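Local coordinates for protein Bd0816 (Bdellovibrio bacteriovorus HD100, PDB 5CER) that probably acts as a serine-type D-Ala-D-Ala carboxypeptidase of the peptidase S13 family, trimming the D-alanine-ended stem peptides of bacterial peptidoglycan, at residues D68-G73 against S180-N185; T124-T129 against L222-G227; L110-E115 against K142-T147. The protein carries 2 engineered substitutions. All coordinates share one frame; numbering follows the deposited sequence.

Contact 1 of 3, residues D68-G73 against S180-N185; sequences DLHVEG and SFLPKN
His70 and Leu182 lie nearest each other with their CA atoms 8.1 Å apart, and Glu72 and Lys184 follow at 7.1 Å between CA atoms; no backbone pairing links the end of strand 67-72 to the chain leaving strand 175-181, and side chains of the strand reach the other segment. The imidazole of His70 reaches across with CG anti to its backbone N (chi1 179°). CE1 of His70 comes 3.3 Å from Leu182 O, which lies at the ring edge and in the ring plane; a polarised C-H is well placed there to meet a carbonyl. The isobutyl group of Leu182 crosses the histidine at about a right angle and brings CD2 to 4.1 Å from ND1 of His70. That nitrogen has a stronger partner in Thr103 OG1, which helps to fix the rotation of the ring, and the ring of Tyr187 stacks on the imidazole. One step along, two extended chains cross at a slant: Glu72 OE2 lies 3.8 Å from CE and 4.1 Å from NZ of Lys184, too far for a salt bridge, though the opposite charges probably attract weakly. The other carboxylate oxygen of Glu72 is bonded to His58. A long, flexible lysine suits this solvent-exposed position. Between the two strands of the mixed sheet runs strand 98-104, parallel to both, and helix 130-145 packs against Phe181.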
# COMPACT_ATOMS: atom_id res chain seq x y z
N ASP A 68 2.89 25.74 -29.35
CA ASP A 68 3.32 26.14 -28.02
C ASP A 68 2.23 25.62 -27.06
O ASP A 68 1.05 25.54 -27.42
CB ASP A 68 3.46 27.66 -27.86
CG ASP A 68 4.69 28.25 -28.59
OD1 ASP A 68 5.64 27.52 -28.88
OD2 ASP A 68 4.69 29.47 -28.87
N LEU A 69 2.65 25.27 -25.85
CA LEU A 69 1.78 24.75 -24.82
C LEU A 69 2.05 25.48 -23.48
O LEU A 69 3.19 25.48 -22.98
CB LEU A 69 2.01 23.25 -24.66
CG LEU A 69 1.33 22.53 -23.49
CD1 LEU A 69 -0.15 22.87 -23.38
CD2 LEU A 69 1.47 21.03 -23.72
N HIS A 70 1.02 26.06 -22.89
CA HIS A 70 1.09 26.50 -21.49
C HIS A 70 0.18 25.60 -20.65
O HIS A 70 -1.03 25.51 -20.93
CB HIS A 70 0.67 27.97 -21.32
CG HIS A 70 0.70 28.42 -19.90
ND1 HIS A 70 1.88 28.57 -19.20
CD2 HIS A 70 -0.30 28.70 -19.02
CE1 HIS A 70 1.61 28.93 -17.96
NE2 HIS A 70 0.30 29.04 -17.83
N VAL A 71 0.74 24.97 -19.62
CA VAL A 71 -0.02 24.11 -18.73
C VAL A 71 -0.44 24.94 -17.55
O VAL A 71 0.41 25.41 -16.76
CB VAL A 71 0.83 22.91 -18.24
CG1 VAL A 71 -0.03 21.94 -17.42
CG2 VAL A 71 1.48 22.20 -19.43
N GLU A 72 -1.75 25.10 -17.42
CA GLU A 72 -2.34 25.70 -16.24
C GLU A 72 -2.70 24.53 -15.32
O GLU A 72 -3.60 23.77 -15.61
CB GLU A 72 -3.56 26.51 -16.60
CG GLU A 72 -4.25 27.19 -15.44
CD GLU A 72 -5.57 27.82 -15.82
OE1 GLU A 72 -5.86 27.89 -17.01
OE2 GLU A 72 -6.32 28.24 -14.93
N GLY A 73 -2.03 24.46 -14.17
CA GLY A 73 -2.10 23.28 -13.27
C GLY A 73 -3.30 23.27 -12.34
O GLY A 73 -3.85 24.32 -12.04
N SER A 180 10.05 25.71 -19.79
CA SER A 180 10.34 26.66 -18.73
C SER A 180 9.11 27.01 -17.91
O SER A 180 7.97 26.77 -18.33
CB SER A 180 10.97 27.93 -19.27
OG SER A 180 10.12 28.52 -20.21
N PHE A 181 9.37 27.54 -16.72
CA PHE A 181 8.33 27.95 -15.77
C PHE A 181 7.77 29.28 -16.22
O PHE A 181 8.53 30.15 -16.64
CB PHE A 181 8.92 28.05 -14.36
CG PHE A 181 7.98 28.63 -13.34
CD1 PHE A 181 6.80 27.96 -13.00
CD2 PHE A 181 8.28 29.83 -12.69
CE1 PHE A 181 5.94 28.48 -12.05
CE2 PHE A 181 7.41 30.35 -11.75
CZ PHE A 181 6.24 29.68 -11.43
N LEU A 182 6.45 29.44 -16.13
CA LEU A 182 5.79 30.72 -16.39
C LEU A 182 4.61 30.86 -15.44
O LEU A 182 3.62 30.16 -15.61
CB LEU A 182 5.31 30.78 -17.83
CG LEU A 182 4.56 32.04 -18.28
CD1 LEU A 182 5.41 33.29 -18.04
CD2 LEU A 182 4.18 31.94 -19.75
N PRO A 183 4.72 31.75 -14.43
CA PRO A 183 3.63 31.87 -13.44
C PRO A 183 2.31 32.20 -14.09
O PRO A 183 2.27 32.84 -15.15
CB PRO A 183 4.07 33.03 -12.52
CG PRO A 183 5.54 33.21 -12.77
CD PRO A 183 5.87 32.62 -14.11
N LYS A 184 1.24 31.79 -13.43
CA LYS A 184 -0.11 32.07 -13.91
C LYS A 184 -0.35 33.59 -14.03
O LYS A 184 -1.00 34.04 -14.97
CB LYS A 184 -1.17 31.39 -13.01
CG LYS A 184 -2.63 31.72 -13.38
CD LYS A 184 -3.65 31.08 -12.45
CE LYS A 184 -5.07 31.25 -13.00
NZ LYS A 184 -6.06 31.04 -11.91
N ASN A 185 0.19 34.36 -13.09
CA ASN A 185 0.17 35.83 -13.17
C ASN A 185 0.61 36.46 -14.47
O ASN A 185 0.08 37.49 -14.87
CB ASN A 185 1.06 36.44 -12.08
CG ASN A 185 0.24 36.94 -10.89
OD1 ASN A 185 0.35 38.09 -10.40
ND2 ASN A 185 -0.63 36.07 -10.44

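Contact 2 of 3, residues T124-T129 against L222-G227; sequences TPRYET and LYWNLG
Trp224 is the centre of this contact: its side chain leaves helix 216-225 pointing toward the loop that precedes helix 130-145, and the six-membered ring meets Arg126 and Thr124 there. This rotamer (CG anti to the carbonyl carbon, chi1 -58°) carries the six-membered ring to the loop, and CZ2, CH2 and CZ3 make most of the contacts. The aliphatic part of Arg126 crosses the indole at about a right angle, CD approaching CZ2 of Trp224 to 3.5 Å, while the guanidinium plane is turned 40° from the ring. This arginine is poorly ordered; its NH2 has a long, weak ion pair with Glu257. The helix carrying Trp224 closes in a Schellman motif, in which Gly227 takes a positive phi (119°) and its N bonds back to Trp224 O at 3.0 Å. Glycine suits this turn because the positive phi leaves little room for a side chain beside the preceding carbonyl. Next to CH2 and CZ3, Thr124 sets its methyl CG2 3.8 Å from CH2 of Trp224, leaving its hydroxyl to Asp220 of the same helix. Threonine thus serves both apolar and polar neighbours. Between these two side chains the backbone itself touches the ring, Pro125 O lying 3.5 Å from Trp224 CH2.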
# COMPACT_ATOMS: atom_id res chain seq x y z
N THR A 124 8.35 12.05 0.83
CA THR A 124 7.89 12.87 -0.28
C THR A 124 8.72 14.16 -0.37
O THR A 124 8.87 14.86 0.64
CB THR A 124 6.41 13.19 -0.15
OG1 THR A 124 5.69 11.98 -0.16
CG2 THR A 124 5.92 14.06 -1.31
N PRO A 125 9.27 14.47 -1.57
CA PRO A 125 9.98 15.75 -1.75
C PRO A 125 9.11 16.94 -1.40
O PRO A 125 7.96 16.98 -1.78
CB PRO A 125 10.35 15.76 -3.22
CG PRO A 125 10.44 14.33 -3.58
CD PRO A 125 9.30 13.69 -2.81
N ARG A 126 9.67 17.83 -0.58
CA ARG A 126 8.99 19.01 -0.15
C ARG A 126 9.73 20.19 -0.67
O ARG A 126 10.88 20.42 -0.28
CB ARG A 126 8.90 19.07 1.35
CG ARG A 126 8.13 20.29 1.79
CD ARG A 126 7.35 20.08 3.08
NE ARG A 126 8.21 20.11 4.25
CZ ARG A 126 7.77 20.05 5.51
NH1 ARG A 126 6.46 19.99 5.77
NH2 ARG A 126 8.65 20.07 6.51
N TYR A 127 9.07 20.96 -1.53
CA TYR A 127 9.69 22.14 -2.13
C TYR A 127 9.41 23.37 -1.27
O TYR A 127 8.28 23.76 -1.10
CB TYR A 127 9.20 22.31 -3.59
CG TYR A 127 9.44 21.05 -4.38
CD1 TYR A 127 10.76 20.68 -4.76
CD2 TYR A 127 8.41 20.20 -4.68
CE1 TYR A 127 11.00 19.50 -5.44
CE2 TYR A 127 8.64 19.03 -5.37
CZ TYR A 127 9.93 18.67 -5.74
OH TYR A 127 10.14 17.51 -6.43
N GLU A 128 10.48 24.00 -0.79
CA GLU A 128 10.35 25.11 0.12
C GLU A 128 10.02 26.37 -0.67
O GLU A 128 9.28 27.22 -0.20
CB GLU A 128 11.66 25.35 0.90
CG GLU A 128 11.41 25.85 2.30
CD GLU A 128 12.67 26.01 3.15
OE1 GLU A 128 13.13 25.00 3.74
OE2 GLU A 128 13.16 27.15 3.26
N THR A 129 10.66 26.55 -1.82
CA THR A 129 10.36 27.67 -2.70
C THR A 129 9.68 27.14 -3.96
O THR A 129 9.79 25.97 -4.30
CB THR A 129 11.61 28.51 -3.05
OG1 THR A 129 12.50 27.77 -3.90
CG2 THR A 129 12.35 28.97 -1.78
N LEU A 222 -1.78 15.74 -1.22
CA LEU A 222 -3.18 16.08 -0.82
C LEU A 222 -3.15 16.97 0.41
O LEU A 222 -3.81 18.03 0.42
CB LEU A 222 -4.02 14.83 -0.54
CG LEU A 222 -4.57 14.18 -1.81
CD1 LEU A 222 -5.11 12.79 -1.52
CD2 LEU A 222 -5.61 15.05 -2.47
N TYR A 223 -2.36 16.57 1.42
CA TYR A 223 -2.24 17.32 2.67
C TYR A 223 -1.81 18.78 2.41
O TYR A 223 -2.47 19.71 2.89
CB TYR A 223 -1.27 16.56 3.59
CG TYR A 223 -1.06 17.09 4.99
CD1 TYR A 223 -1.84 16.66 6.03
CD2 TYR A 223 0.01 17.95 5.29
CE1 TYR A 223 -1.61 17.10 7.33
CE2 TYR A 223 0.24 18.38 6.59
CZ TYR A 223 -0.57 17.96 7.61
OH TYR A 223 -0.37 18.39 8.90
N TRP A 224 -0.77 18.98 1.61
CA TRP A 224 -0.33 20.36 1.24
C TRP A 224 -1.39 21.08 0.43
O TRP A 224 -1.68 22.22 0.72
CB TRP A 224 1.04 20.41 0.50
CG TRP A 224 2.12 19.80 1.28
CD1 TRP A 224 2.33 19.91 2.61
CD2 TRP A 224 3.13 18.95 0.79
NE1 TRP A 224 3.40 19.18 2.99
CE2 TRP A 224 3.93 18.59 1.89
CE3 TRP A 224 3.47 18.49 -0.48
CZ2 TRP A 224 5.05 17.75 1.77
CZ3 TRP A 224 4.60 17.66 -0.60
CH2 TRP A 224 5.36 17.29 0.52
N ASN A 225 -1.97 20.39 -0.55
CA ASN A 225 -3.03 20.95 -1.40
C ASN A 225 -4.22 21.40 -0.61
O ASN A 225 -4.82 22.41 -0.96
CB ASN A 225 -3.55 19.94 -2.42
CG ASN A 225 -2.57 19.70 -3.56
OD1 ASN A 225 -1.55 20.35 -3.66
ND2 ASN A 225 -2.90 18.74 -4.41
N LEU A 226 -4.56 20.67 0.46
CA LEU A 226 -5.69 21.06 1.32
C LEU A 226 -5.37 22.21 2.29
O LEU A 226 -6.28 22.66 3.02
CB LEU A 226 -6.27 19.84 2.06
CG LEU A 226 -6.87 18.82 1.09
CD1 LEU A 226 -7.01 17.42 1.72
CD2 LEU A 226 -8.21 19.28 0.51
N GLY A 227 -4.11 22.63 2.36
CA GLY A 227 -3.72 23.71 3.24
C GLY A 227 -2.70 23.38 4.29
O GLY A 227 -2.33 24.24 5.08

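Contact 3 of 3, residues L110-E115 against K142-T147; sequences LDWLAE and KESFST
A type I beta turn from Asp111 to Ala114 puts Trp112 against the last turn of helix 130-145, where Ser144 and Phe145 receive it. The turn is closed by the backbone bond from Ala114 N to Asp111 O, and Asp111 adds an Asx turn: its OD1 accepts from Leu113 N at 3.1 Å, with a bent N-H...O angle of 137°. Aspartate suits this place doubly, since its OD2 forms a salt bridge with Arg119. The indole of Trp112, its CG anti to the backbone N (chi1 -161°), presents one face to Ser144. Ser144 CB makes a CH-pi contact, 3.4 Å from the centroid of the five-membered ring of Trp112 and 18° off its normal. Serine is small enough to let the helix approach that face closely. Toward the six-membered ring, CZ3 of Trp112 approaches Phe145 N to 3.8 Å, and Phe145 CB packs at 4.3 Å from the same CZ3. Thr147 returns its hydroxyl to the helix end, donating to Glu143 O from above the carbonyl plane. Asn140 of the same helix accepts from Trp112 N, and helix 81-93 packs against Trp112 through Arg81 and Ser84, so the turn joins these two helices.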
# COMPACT_ATOMS: atom_id res chain seq x y z
N LEU A 110 4.34 17.52 -11.42
CA LEU A 110 4.71 16.37 -12.20
C LEU A 110 5.87 15.67 -11.48
O LEU A 110 6.96 16.26 -11.32
CB LEU A 110 5.11 16.77 -13.61
CG LEU A 110 5.48 15.63 -14.58
CD1 LEU A 110 4.29 14.79 -14.97
CD2 LEU A 110 6.17 16.18 -15.82
N ASP A 111 5.57 14.46 -10.99
CA ASP A 111 6.62 13.56 -10.49
C ASP A 111 6.41 12.23 -11.19
O ASP A 111 5.38 11.57 -11.02
CB ASP A 111 6.55 13.40 -9.00
CG ASP A 111 7.72 12.63 -8.47
OD1 ASP A 111 8.02 11.53 -8.99
OD2 ASP A 111 8.35 13.09 -7.51
N TRP A 112 7.36 11.92 -12.08
CA TRP A 112 7.26 10.79 -13.01
C TRP A 112 6.89 9.49 -12.29
O TRP A 112 6.05 8.76 -12.76
CB TRP A 112 8.59 10.58 -13.78
CG TRP A 112 8.45 9.76 -15.04
CD1 TRP A 112 8.96 8.52 -15.29
CD2 TRP A 112 7.67 10.13 -16.19
NE1 TRP A 112 8.58 8.11 -16.54
CE2 TRP A 112 7.79 9.09 -17.11
CE3 TRP A 112 6.91 11.25 -16.53
CZ2 TRP A 112 7.18 9.14 -18.36
CZ3 TRP A 112 6.32 11.30 -17.77
CH2 TRP A 112 6.48 10.26 -18.67
N LEU A 113 7.48 9.29 -11.11
CA LEU A 113 7.29 8.08 -10.35
C LEU A 113 6.23 8.20 -9.24
O LEU A 113 6.22 7.38 -8.33
CB LEU A 113 8.63 7.63 -9.77
CG LEU A 113 9.80 7.50 -10.79
CD1 LEU A 113 11.10 7.18 -10.08
CD2 LEU A 113 9.49 6.44 -11.83
N ALA A 114 5.24 9.10 -9.42
CA ALA A 114 4.10 9.25 -8.51
C ALA A 114 3.42 7.94 -8.03
O ALA A 114 3.00 7.86 -6.90
CB ALA A 114 3.07 10.17 -9.14
N GLU A 115 3.24 6.98 -8.92
CA GLU A 115 2.59 5.74 -8.60
C GLU A 115 3.57 4.58 -8.47
O GLU A 115 3.14 3.40 -8.54
CB GLU A 115 1.57 5.39 -9.67
CG GLU A 115 0.44 6.37 -9.86
CD GLU A 115 -0.57 5.80 -10.85
OE1 GLU A 115 -1.37 4.90 -10.46
OE2 GLU A 115 -0.52 6.21 -12.03
N LYS A 142 11.85 17.34 -18.82
CA LYS A 142 13.01 17.24 -19.69
C LYS A 142 13.51 15.81 -19.82
O LYS A 142 13.78 15.35 -20.93
CB LYS A 142 14.12 18.13 -19.13
CG LYS A 142 14.91 18.84 -20.16
CD LYS A 142 16.20 19.39 -19.57
CE LYS A 142 16.11 20.91 -19.54
NZ LYS A 142 16.57 21.48 -20.84
N GLU A 143 13.62 15.11 -18.70
CA GLU A 143 14.21 13.79 -18.66
C GLU A 143 13.25 12.66 -18.97
O GLU A 143 13.69 11.60 -19.43
CB GLU A 143 14.89 13.54 -17.29
CG GLU A 143 16.10 14.45 -17.09
CD GLU A 143 16.80 14.30 -15.73
OE1 GLU A 143 16.29 13.60 -14.82
OE2 GLU A 143 17.88 14.89 -15.60
N SER A 144 11.96 12.84 -18.66
CA SER A 144 10.98 11.71 -18.74
C SER A 144 9.85 11.95 -19.72
O SER A 144 9.65 11.12 -20.61
CB SER A 144 10.40 11.39 -17.36
OG SER A 144 11.43 11.14 -16.41
N PHE A 145 9.12 13.08 -19.56
CA PHE A 145 8.03 13.45 -20.48
C PHE A 145 8.49 13.60 -21.96
O PHE A 145 7.75 13.21 -22.86
CB PHE A 145 7.34 14.75 -20.04
CG PHE A 145 6.09 15.07 -20.82
CD1 PHE A 145 6.15 15.70 -22.05
CD2 PHE A 145 4.85 14.70 -20.32
CE1 PHE A 145 4.99 15.99 -22.75
CE2 PHE A 145 3.68 14.96 -21.03
CZ PHE A 145 3.75 15.62 -22.22
N SER A 146 9.69 14.13 -22.18
CA SER A 146 10.22 14.40 -23.52
C SER A 146 11.10 13.30 -24.12
O SER A 146 11.45 13.39 -25.30
CB SER A 146 11.11 15.62 -23.46
OG SER A 146 10.40 16.73 -23.03
N THR A 147 11.49 12.30 -23.35
CA THR A 147 12.39 11.27 -23.88
C THR A 147 11.58 10.17 -24.57
O THR A 147 10.35 10.13 -24.47
CB THR A 147 13.33 10.70 -22.78
OG1 THR A 147 12.59 10.44 -21.58
CG2 THR A 147 14.48 11.66 -22.46

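From the N terminus, the chain first enters contact 1 on strand 67-72, passes helix 81-93 and strand 98-104, and in the long loop that follows meets contact 3 at 110-115 and then contact 2 at 124-129. Helix 130-145 comes next, and its end closes contact 3, a local loop lying wholly within the larger one that residues 180-185 complete for contact 1. Contact 2 closes last, on helix 216-225, and so crosses both of the others. Contact 1 ties strand 67-72 of the mixed sheet to the chain leaving its outer strand 175-181, contact 3 fastens the long loop to helix 130-145, and contact 2 joins that loop to helix 216-225. The centres lie about 17 to 19 Å apart, and none of the contacts touch.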